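Local coordinates for protein hydrolase, isochorismatase family (Pseudomonas putida KT2440, PDB 4H17) that probably acts as a hydrolase of the isochorismatase family, built on a Rossmann-like alpha/beta fold, at residues A24-I29 / R64-V69; N107-T112 / S138-R143; L124-C129 / Y149-V154. One frame throughout, in Å; residues are numbered along the deposited sequence.

Contact 1: A24-I29 / R64-V69; sequences ASLIII and RPIIHV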
loop_
_atom_site.group_PDB
_atom_site.type_symbol
_atom_site.label_atom_id
_atom_site.label_comp_id
_atom_site.label_asym_id
_atom_site.label_seq_id
_atom_site.Cartn_x
_atom_site.Cartn_y
_atom_site.Cartn_z
ATOM N N ALA A 24 -13.056 19.507 -4.627
ATOM C CA ALA A 24 -12.417 18.460 -3.826
ATOM C C ALA A 24 -12.574 18.661 -2.331
ATOM O O ALA A 24 -12.907 19.732 -1.892
ATOM C CB ALA A 24 -10.938 18.378 -4.177
ATOM N N SER A 25 -12.328 17.580 -1.595
ATOM C CA SER A 25 -12.092 17.618 -0.134
ATOM C C SER A 25 -10.577 17.445 0.079
ATOM O O SER A 25 -9.946 16.597 -0.569
ATOM C CB SER A 25 -12.800 16.503 0.590
ATOM O OG SER A 25 -14.239 16.518 0.484
ATOM N N LEU A 26 -9.988 18.237 0.982
ATOM C CA LEU A 26 -8.536 18.191 1.259
ATOM C C LEU A 26 -8.312 17.398 2.548
ATOM O O LEU A 26 -8.985 17.635 3.555
ATOM C CB LEU A 26 -7.949 19.575 1.461
ATOM C CG LEU A 26 -6.475 19.677 1.896
ATOM C CD1 LEU A 26 -5.513 19.113 0.859
ATOM C CD2 LEU A 26 -6.136 21.119 2.194
ATOM N N ILE A 27 -7.434 16.416 2.485
ATOM C CA ILE A 27 -7.076 15.556 3.625
ATOM C C ILE A 27 -5.588 15.674 3.927
ATOM O O ILE A 27 -4.751 15.402 3.065
ATOM C CB ILE A 27 -7.423 14.067 3.387
ATOM C CG1 ILE A 27 -8.902 13.891 2.953
ATOM C CG2 ILE A 27 -7.096 13.239 4.645
ATOM C CD1 ILE A 27 -9.299 12.498 2.522
ATOM N N ILE A 28 -5.271 16.103 5.163
ATOM C CA ILE A 28 -3.889 16.255 5.601
ATOM C C ILE A 28 -3.621 15.161 6.631
ATOM O O ILE A 28 -4.198 15.158 7.721
ATOM C CB ILE A 28 -3.632 17.623 6.250
ATOM C CG1 ILE A 28 -4.051 18.733 5.289
ATOM C CG2 ILE A 28 -2.149 17.766 6.629
ATOM C CD1 ILE A 28 -3.970 20.118 5.865
ATOM N N ILE A 29 -2.731 14.249 6.283
ATOM C CA ILE A 29 -2.458 13.059 7.112
ATOM C C ILE A 29 -1.219 13.254 7.975
ATOM O O ILE A 29 -0.076 13.417 7.479
ATOM C CB ILE A 29 -2.319 11.823 6.220
ATOM C CG1 ILE A 29 -3.636 11.544 5.495
ATOM C CG2 ILE A 29 -1.901 10.613 7.023
ATOM C CD1 ILE A 29 -3.616 10.425 4.467
ATOM N N ARG A 64 -13.119 25.216 0.936
ATOM C CA ARG A 64 -13.208 23.770 0.719
ATOM C C ARG A 64 -13.201 23.007 2.066
ATOM O O ARG A 64 -12.658 23.491 3.039
ATOM C CB ARG A 64 -12.026 23.283 -0.110
ATOM C CG ARG A 64 -11.795 24.089 -1.378
ATOM C CD ARG A 64 -13.032 24.181 -2.242
ATOM N NE ARG A 64 -13.612 22.854 -2.438
ATOM C CZ ARG A 64 -14.912 22.594 -2.600
ATOM N NH1 ARG A 64 -15.820 23.556 -2.658
ATOM N NH2 ARG A 64 -15.320 21.346 -2.757
ATOM N N PRO A 65 -13.781 21.794 2.077
ATOM C CA PRO A 65 -13.727 20.910 3.243
ATOM C C PRO A 65 -12.326 20.472 3.490
ATOM O O PRO A 65 -11.610 20.108 2.512
ATOM C CB PRO A 65 -14.623 19.735 2.832
ATOM C CG PRO A 65 -15.437 20.227 1.701
ATOM C CD PRO A 65 -14.528 21.171 0.966
ATOM N N ILE A 66 -11.908 20.528 4.764
ATOM C CA ILE A 66 -10.567 20.166 5.122
ATOM C C ILE A 66 -10.606 19.190 6.287
ATOM O O ILE A 66 -11.250 19.454 7.319
ATOM C CB ILE A 66 -9.746 21.403 5.560
ATOM C CG1 ILE A 66 -9.697 22.445 4.429
ATOM C CG2 ILE A 66 -8.362 21.006 6.059
ATOM C CD1 ILE A 66 -9.246 23.827 4.869
ATOM N N ILE A 67 -9.911 18.083 6.106
ATOM C CA ILE A 67 -9.854 16.986 7.108
ATOM C C ILE A 67 -8.419 16.769 7.553
ATOM O O ILE A 67 -7.515 16.555 6.730
ATOM C CB ILE A 67 -10.363 15.684 6.530
ATOM C CG1 ILE A 67 -11.826 15.829 6.125
ATOM C CG2 ILE A 67 -10.093 14.567 7.524
ATOM C CD1 ILE A 67 -12.384 14.681 5.295
ATOM N N HIS A 68 -8.176 16.931 8.843
ATOM C CA HIS A 68 -6.885 16.665 9.449
ATOM C C HIS A 68 -6.938 15.316 10.180
ATOM O O HIS A 68 -7.822 15.080 11.026
ATOM C CB HIS A 68 -6.539 17.738 10.483
ATOM C CG HIS A 68 -6.650 19.145 9.991
ATOM N ND1 HIS A 68 -5.544 19.876 9.614
ATOM C CD2 HIS A 68 -7.711 19.965 9.843
ATOM C CE1 HIS A 68 -5.930 21.082 9.232
ATOM N NE2 HIS A 68 -7.238 21.169 9.378
ATOM N N VAL A 69 -5.980 14.467 9.878
ATOM C CA VAL A 69 -5.827 13.175 10.525
ATOM C C VAL A 69 -4.583 13.191 11.420
ATOM O O VAL A 69 -3.546 13.667 10.974
ATOM C CB VAL A 69 -5.712 12.074 9.444
ATOM C CG1 VAL A 69 -5.463 10.737 10.076
ATOM C CG2 VAL A 69 -6.949 12.034 8.539
#

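Contact 2: N107-T112 / S138-R143; sequences NAFKNT and STTVRR. With SO4 (sulfate ion), chain D; SO4 (sulfate ion), chain I.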
loop_
_atom_site.group_PDB
_atom_site.type_symbol
_atom_site.label_atom_id
_atom_site.label_comp_id
_atom_site.label_asym_id
_atom_site.label_seq_id
_atom_site.Cartn_x
_atom_site.Cartn_y
_atom_site.Cartn_z
ATOM N N ASN A 107 -4.351 2.815 7.835
ATOM C CA ASN A 107 -5.609 3.077 7.178
ATOM C C ASN A 107 -6.457 4.051 8.015
ATOM O O ASN A 107 -7.038 3.679 9.026
ATOM C CB ASN A 107 -6.356 1.752 7.005
ATOM C CG ASN A 107 -7.771 1.926 6.508
ATOM O OD1 ASN A 107 -8.166 3.036 6.070
ATOM N ND2 ASN A 107 -8.552 0.884 6.611
ATOM N N ALA A 108 -6.578 5.293 7.522
ATOM C CA ALA A 108 -7.292 6.321 8.263
ATOM C C ALA A 108 -8.812 6.147 8.321
ATOM O O ALA A 108 -9.480 6.870 9.070
ATOM C CB ALA A 108 -6.951 7.725 7.762
ATOM N N PHE A 109 -9.356 5.201 7.540
ATOM C CA PHE A 109 -10.791 4.837 7.654
ATOM C C PHE A 109 -11.130 3.974 8.859
ATOM O O PHE A 109 -12.274 3.996 9.342
ATOM C CB PHE A 109 -11.249 4.133 6.382
ATOM C CG PHE A 109 -11.253 5.027 5.161
ATOM C CD1 PHE A 109 -10.119 5.116 4.367
ATOM C CD2 PHE A 109 -12.380 5.754 4.798
ATOM C CE1 PHE A 109 -10.109 5.887 3.250
ATOM C CE2 PHE A 109 -12.350 6.591 3.692
ATOM C CZ PHE A 109 -11.225 6.622 2.903
ATOM N N LYS A 110 -10.177 3.147 9.302
ATOM C CA LYS A 110 -10.473 2.097 10.276
ATOM C C LYS A 110 -10.836 2.677 11.628
ATOM O O LYS A 110 -10.017 3.322 12.282
ATOM C CB LYS A 110 -9.299 1.122 10.385
ATOM C CG LYS A 110 -9.431 0.020 11.432
ATOM C CD LYS A 110 -10.608 -0.929 11.217
ATOM C CE LYS A 110 -10.415 -2.257 11.962
ATOM N NZ LYS A 110 -11.459 -3.279 11.617
ATOM N N ASN A 111 -12.088 2.443 12.020
ATOM C CA ASN A 111 -12.652 2.953 13.282
ATOM C C ASN A 111 -12.626 4.476 13.476
ATOM O O ASN A 111 -12.572 4.959 14.608
ATOM C CB ASN A 111 -12.000 2.258 14.488
ATOM C CG ASN A 111 -12.141 0.744 14.452
ATOM O OD1 ASN A 111 -13.177 0.193 14.047
ATOM N ND2 ASN A 111 -11.103 0.053 14.910
ATOM N N THR A 112 -12.751 5.234 12.379
ATOM C CA THR A 112 -12.756 6.718 12.464
ATOM C C THR A 112 -14.022 7.408 11.901
ATOM O O THR A 112 -14.200 8.614 12.037
ATOM C CB THR A 112 -11.576 7.324 11.700
ATOM O OG1 THR A 112 -11.753 7.022 10.304
ATOM C CG2 THR A 112 -10.236 6.815 12.219
ATOM N N SER A 138 -0.012 5.981 1.735
ATOM C CA SER A 138 -0.217 4.877 0.796
ATOM C C SER A 138 -1.406 4.020 1.202
ATOM O O SER A 138 -2.300 3.714 0.359
ATOM C CB SER A 138 1.049 4.017 0.694
ATOM O OG SER A 138 0.806 2.984 -0.249
ATOM N N THR A 139 -1.490 3.673 2.484
ATOM C CA THR A 139 -2.559 2.789 2.947
ATOM C C THR A 139 -3.920 3.464 2.814
ATOM O O THR A 139 -4.875 2.855 2.320
ATOM C CB THR A 139 -2.339 2.347 4.365
ATOM O OG1 THR A 139 -1.052 1.772 4.484
ATOM C CG2 THR A 139 -3.414 1.360 4.787
ATOM N N THR A 140 -4.000 4.742 3.206
ATOM C CA THR A 140 -5.270 5.460 3.170
ATOM C C THR A 140 -5.760 5.691 1.727
ATOM O O THR A 140 -6.920 5.496 1.451
ATOM C CB THR A 140 -5.177 6.753 4.011
ATOM O OG1 THR A 140 -4.926 6.378 5.378
ATOM C CG2 THR A 140 -6.456 7.531 3.892
ATOM N N VAL A 141 -4.826 5.989 0.836
ATOM C CA VAL A 141 -5.152 6.220 -0.562
ATOM C C VAL A 141 -5.650 4.912 -1.136
ATOM O O VAL A 141 -6.624 4.879 -1.876
ATOM C CB VAL A 141 -3.928 6.750 -1.319
ATOM C CG1 VAL A 141 -4.113 6.722 -2.835
ATOM C CG2 VAL A 141 -3.645 8.187 -0.876
ATOM N N ARG A 142 -4.964 3.827 -0.824
ATOM C CA ARG A 142 -5.417 2.519 -1.333
ATOM C C ARG A 142 -6.836 2.192 -0.850
ATOM O O ARG A 142 -7.679 1.775 -1.648
ATOM C CB ARG A 142 -4.454 1.407 -0.922
ATOM C CG ARG A 142 -3.041 1.522 -1.553
ATOM C CD ARG A 142 -2.030 0.610 -0.896
ATOM N NE ARG A 142 -0.657 0.786 -1.400
ATOM C CZ ARG A 142 -0.111 0.054 -2.371
ATOM N NH1 ARG A 142 -0.775 -0.933 -2.939
ATOM N NH2 ARG A 142 1.151 0.294 -2.754
ATOM N N ARG A 143 -7.101 2.416 0.427
ATOM C CA ARG A 143 -8.420 2.141 0.976
ATOM C C ARG A 143 -9.516 3.002 0.326
ATOM O O ARG A 143 -10.643 2.545 0.087
ATOM C CB ARG A 143 -8.425 2.284 2.498
ATOM C CG ARG A 143 -9.708 1.771 3.147
ATOM C CD ARG A 143 -9.997 0.339 2.806
ATOM N NE ARG A 143 -11.165 -0.151 3.526
ATOM C CZ ARG A 143 -11.943 -1.131 3.082
ATOM N NH1 ARG A 143 -11.642 -1.729 1.942
ATOM N NH2 ARG A 143 -13.014 -1.528 3.795
HETATM S S SO4 D . -12.396 0.255 7.099
HETATM O O1 SO4 D . -11.672 -0.574 8.076
HETATM O O2 SO4 D . -11.392 0.773 6.183
HETATM O O3 SO4 D . -13.041 1.365 7.819
HETATM O O4 SO4 D . -13.391 -0.595 6.360
HETATM S S SO4 I . -12.862 -4.994 2.689
HETATM O O1 SO4 I . -13.602 -4.462 3.872
HETATM O O2 SO4 I . -13.158 -4.157 1.490
HETATM O O3 SO4 I . -13.458 -6.327 2.338
HETATM O O4 SO4 I . -11.411 -5.185 2.910
#

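Contact 3: L124-C129 / Y149-V154; sequences LDLIVC and YRCTLV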
loop_
_atom_site.group_PDB
_atom_site.type_symbol
_atom_site.label_atom_id
_atom_site.label_comp_id
_atom_site.label_asym_id
_atom_site.label_seq_id
_atom_site.Cartn_x
_atom_site.Cartn_y
_atom_site.Cartn_z
ATOM N N LEU A 124 -16.345 13.024 -4.536
ATOM C CA LEU A 124 -15.570 11.846 -4.896
ATOM C C LEU A 124 -14.082 12.152 -5.045
ATOM O O LEU A 124 -13.282 11.248 -4.853
ATOM C CB LEU A 124 -16.111 11.215 -6.184
ATOM C CG LEU A 124 -17.444 10.470 -6.019
ATOM C CD1 LEU A 124 -17.919 9.942 -7.374
ATOM C CD2 LEU A 124 -17.341 9.317 -5.023
ATOM N N ASP A 125 -13.729 13.416 -5.331
ATOM C CA ASP A 125 -12.334 13.855 -5.462
ATOM C C ASP A 125 -11.686 14.302 -4.144
ATOM O O ASP A 125 -12.099 15.249 -3.477
ATOM C CB ASP A 125 -12.161 15.003 -6.472
ATOM C CG ASP A 125 -12.345 14.574 -7.933
ATOM O OD1 ASP A 125 -11.522 13.786 -8.432
ATOM O OD2 ASP A 125 -13.196 15.119 -8.646
ATOM N N LEU A 126 -10.611 13.602 -3.822
ATOM C CA LEU A 126 -9.827 13.831 -2.621
ATOM C C LEU A 126 -8.427 14.255 -2.994
ATOM O O LEU A 126 -7.773 13.627 -3.805
ATOM C CB LEU A 126 -9.739 12.567 -1.764
ATOM C CG LEU A 126 -11.024 11.790 -1.458
ATOM C CD1 LEU A 126 -10.693 10.536 -0.662
ATOM C CD2 LEU A 126 -12.078 12.657 -0.785
ATOM N N ILE A 127 -7.976 15.342 -2.381
ATOM C CA ILE A 127 -6.599 15.780 -2.462
ATOM C C ILE A 127 -5.963 15.355 -1.132
ATOM O O ILE A 127 -6.466 15.725 -0.050
ATOM C CB ILE A 127 -6.470 17.295 -2.708
ATOM C CG1 ILE A 127 -7.092 17.643 -4.071
ATOM C CG2 ILE A 127 -5.010 17.719 -2.641
ATOM C CD1 ILE A 127 -7.399 19.100 -4.269
ATOM N N VAL A 128 -4.903 14.560 -1.242
ATOM C CA VAL A 128 -4.233 13.947 -0.120
ATOM C C VAL A 128 -2.779 14.345 0.033
ATOM O O VAL A 128 -2.018 14.355 -0.937
ATOM C CB VAL A 128 -4.320 12.412 -0.233
ATOM C CG1 VAL A 128 -3.691 11.728 0.958
ATOM C CG2 VAL A 128 -5.739 11.908 -0.404
ATOM N N CYS A 129 -2.396 14.687 1.260
ATOM C CA CYS A 129 -1.015 14.987 1.533
ATOM C C CYS A 129 -0.693 14.465 2.935
ATOM O O CYS A 129 -1.605 14.027 3.637
ATOM C CB CYS A 129 -0.774 16.494 1.415
ATOM S SG CYS A 129 -1.716 17.502 2.581
ATOM N N TYR A 149 -13.466 6.526 -4.237
ATOM C CA TYR A 149 -12.917 7.842 -4.368
ATOM C C TYR A 149 -11.823 7.970 -5.401
ATOM O O TYR A 149 -11.117 7.008 -5.714
ATOM C CB TYR A 149 -12.376 8.352 -3.020
ATOM C CG TYR A 149 -13.509 8.460 -2.025
ATOM C CD1 TYR A 149 -14.361 9.537 -2.022
ATOM C CD2 TYR A 149 -13.712 7.462 -1.082
ATOM C CE1 TYR A 149 -15.431 9.637 -1.136
ATOM C CE2 TYR A 149 -14.762 7.548 -0.189
ATOM C CZ TYR A 149 -15.626 8.612 -0.217
ATOM O OH TYR A 149 -16.668 8.663 0.692
ATOM N N ARG A 150 -11.721 9.171 -5.958
ATOM C CA ARG A 150 -10.676 9.532 -6.881
ATOM C C ARG A 150 -9.672 10.353 -6.106
ATOM O O ARG A 150 -9.995 11.449 -5.650
ATOM C CB ARG A 150 -11.240 10.389 -7.992
ATOM C CG ARG A 150 -12.095 9.646 -8.993
ATOM C CD ARG A 150 -12.449 10.578 -10.160
ATOM N NE ARG A 150 -13.313 11.696 -9.774
ATOM C CZ ARG A 150 -14.647 11.642 -9.708
ATOM N NH1 ARG A 150 -15.300 10.526 -10.018
ATOM N NH2 ARG A 150 -15.336 12.720 -9.352
ATOM N N CYS A 151 -8.456 9.849 -5.976
ATOM C CA CYS A 151 -7.431 10.490 -5.139
ATOM C C CYS A 151 -6.429 11.208 -6.015
ATOM O O CYS A 151 -5.993 10.681 -7.028
ATOM C CB CYS A 151 -6.712 9.449 -4.301
ATOM S SG CYS A 151 -7.730 8.828 -2.947
ATOM N N THR A 152 -6.038 12.401 -5.567
ATOM C CA THR A 152 -4.920 13.128 -6.139
ATOM C C THR A 152 -3.935 13.338 -4.990
ATOM O O THR A 152 -4.263 14.014 -3.998
ATOM C CB THR A 152 -5.332 14.474 -6.734
ATOM O OG1 THR A 152 -6.220 14.230 -7.834
ATOM C CG2 THR A 152 -4.121 15.225 -7.204
ATOM N N LEU A 153 -2.769 12.720 -5.116
ATOM C CA LEU A 153 -1.778 12.717 -4.048
ATOM C C LEU A 153 -0.745 13.760 -4.347
ATOM O O LEU A 153 -0.152 13.768 -5.429
ATOM C CB LEU A 153 -1.134 11.330 -3.976
ATOM C CG LEU A 153 -0.010 11.087 -2.987
ATOM C CD1 LEU A 153 -0.337 11.418 -1.556
ATOM C CD2 LEU A 153 0.411 9.638 -3.108
ATOM N N VAL A 154 -0.471 14.628 -3.387
ATOM C CA VAL A 154 0.389 15.788 -3.660
ATOM C C VAL A 154 1.811 15.414 -3.284
ATOM O O VAL A 154 2.167 15.375 -2.108
ATOM C CB VAL A 154 -0.051 17.039 -2.901
ATOM C CG1 VAL A 154 0.769 18.245 -3.323
ATOM C CG2 VAL A 154 -1.528 17.268 -3.115
HETATM O O HOH W 1 -8.721 13.222 -7.431
#

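Contact 1: A24-I29 / R64-V69
A beta-alpha-beta unit closes where strand 24-29 and strand 66-71 lie side by side, parallel, in the central sheet, with helix 45-61 forming the crossover between them. From S25 opposite P65 to I29 opposite V69 the register is unbroken. L26 N donates to P65 O (2.9 Å) and I67 N to L26 O (2.8 Å); the same step is repeated by I28 N to I67 O (2.8 Å) and V69 N to I28 O (2.9 Å). Because one residue in two on each strand turns both its N and its O to this partner, L26 and I28 interlock with I67, while the CA-H groups of I27, I66 and H68 lean on the same carbonyls. Beta-branched residues suit such extended backbone. On one face I27 CG2 meets V69 CG2 at 4.1 Å, and I67 packs against L114 and L118 of helix 114-121. On the other, L26 and I28 lie against helix 45-61; here I28 runs alongside H68, I28 CD1 reaching H68 CE1 at 4.0 Å, while H68 NE2 is held by E98. At the entrance of the strands, R64 folds back through chi2 -54° and chi3 -49°, a hooked chain that brings the guanidinium edge to A24 O. R64 NE bonds to A24 O at 3.2 Å in the carbonyl plane; R64 NH2 reaches A24 O at 3.0 Å from above that plane. P65 CD covers one face of the group. A leucine here has no N-H to offer, and the start of the pairing, with A24 O missing these two donors, would probably be freer to shift. Straight backbone bonds and branched hydrocarbon thus hold the buried middle, and a charged side chain extends the pairing ahead of the first backbone bond.

Contact 2: N107-T112 / S138-R143
N107 carries its amide anti to the backbone nitrogen (chi1 172°), while R143 leaves the helix with CG likewise anti to its own nitrogen (chi1 -170°) and then bends at chi2 (57°); the two side chains therefore slant across one another, amide and guanidinium planes almost perpendicular. N107 OD1 touches the aliphatic R143 CG at 3.5 Å, and R143 CG also lies 3.6 Å from F109 CD1. A long chain with a methylene stem suits this place, since the stem packs against the ring while the charged end runs past it. The loop itself is shaped by a type I turn from N107 to K110 and by an Asx turn: N107 OD1 accepts from F109 N at 2.9 Å, the donor standing well above the amide plane. The turn presents A108 N to helix 133-146, where T140 OG1 accepts it at 2.9 Å. That hydroxyl also bonds to S136 O one helical turn back, so a threonine here both gives and receives, while its CG2 lies beside A108 CB. T139 CG2 packs on N107 CB, and the ring edge of F109 faces T140 O, F109 CE1 to T140 O 3.7 Å. Beyond the apolar part lies a sulfate, probably from the crystallisation liquor. Its O2 is gripped by N107 ND2 (2.9 Å) and by R143 NE (2.8 Å), and its O4 by R143 NH2 (2.8 Å). A second sulfate takes R143 NH1 and NH2. R143 of the second subunit joins in binding the first anion, and N107 ND2 also bonds to D146 of that subunit, which places this anion pocket at the dimer interface; within its own chain R143 NH1 has a salt bridge to D146.

Contact 3: L124-C129 / Y149-V154
R150 and D125, neighbours on one face of two parallel strands, form a salt bridge with carboxylate and guanidinium planes 65° apart. R150 NE reaches D125 OD1 at 3.1 Å from well above the carboxylate plane, and R150 NH2 makes a weak second bond to D125 OD2 (3.3 Å); R150 has two modelled conformers, so the grip is less certain. L124 CB lies over a guanidinium face, so a leucine's hydrocarbon lines the flat charged group while aspartate takes its edge. A water joins D125 OD1 (3.0 Å) to T152 OG1 (2.7 Å), a hydroxyl that also bonds to A19 N. L126, on the reverse face, and Y149, just ahead of the strand, cross at a slant: L126 CD1 touches Y149 CB at 3.6 Å, and the ring turns its edge to L124 O. Back on the D125 side, I127 CG2 and V154 CG2 press together at 3.5 Å, whereas V128, C151 and L153 face helix 133-146, the crossover of this beta-alpha-beta unit. Five backbone bonds, from R150 N to L124 O (2.8 Å) to V154 N to V128 O (2.9 Å), fix the register. At the partly exposed start, ion pair and water probably share the charge of D125.

Overall arrangement
From the N terminus, strand 24-29 runs into helix 45-61 and returns as strand 66-71, and contact 1 closes that loop. Contact 2 opens later, at 107-112, and closes on helix 133-146 a span holding helix 114-121 and strand 125-131. Contact 3 opens inside that span, at 124-129, and closes the unit of strand 125-131, helix 133-146 and strand 150-159 after it, so contacts 2 and 3 cross while contact 1 precedes both. Backbone bonds between neighbouring strands 24-29 and 125-131 make contacts 1 and 3 parts of one sheet. Contact 2 is set against it: T140 packs on I29 and V141 on V128 and C151, joining the helix to both strand pairs, while A108 joins the loop to V69 of strand 66-71.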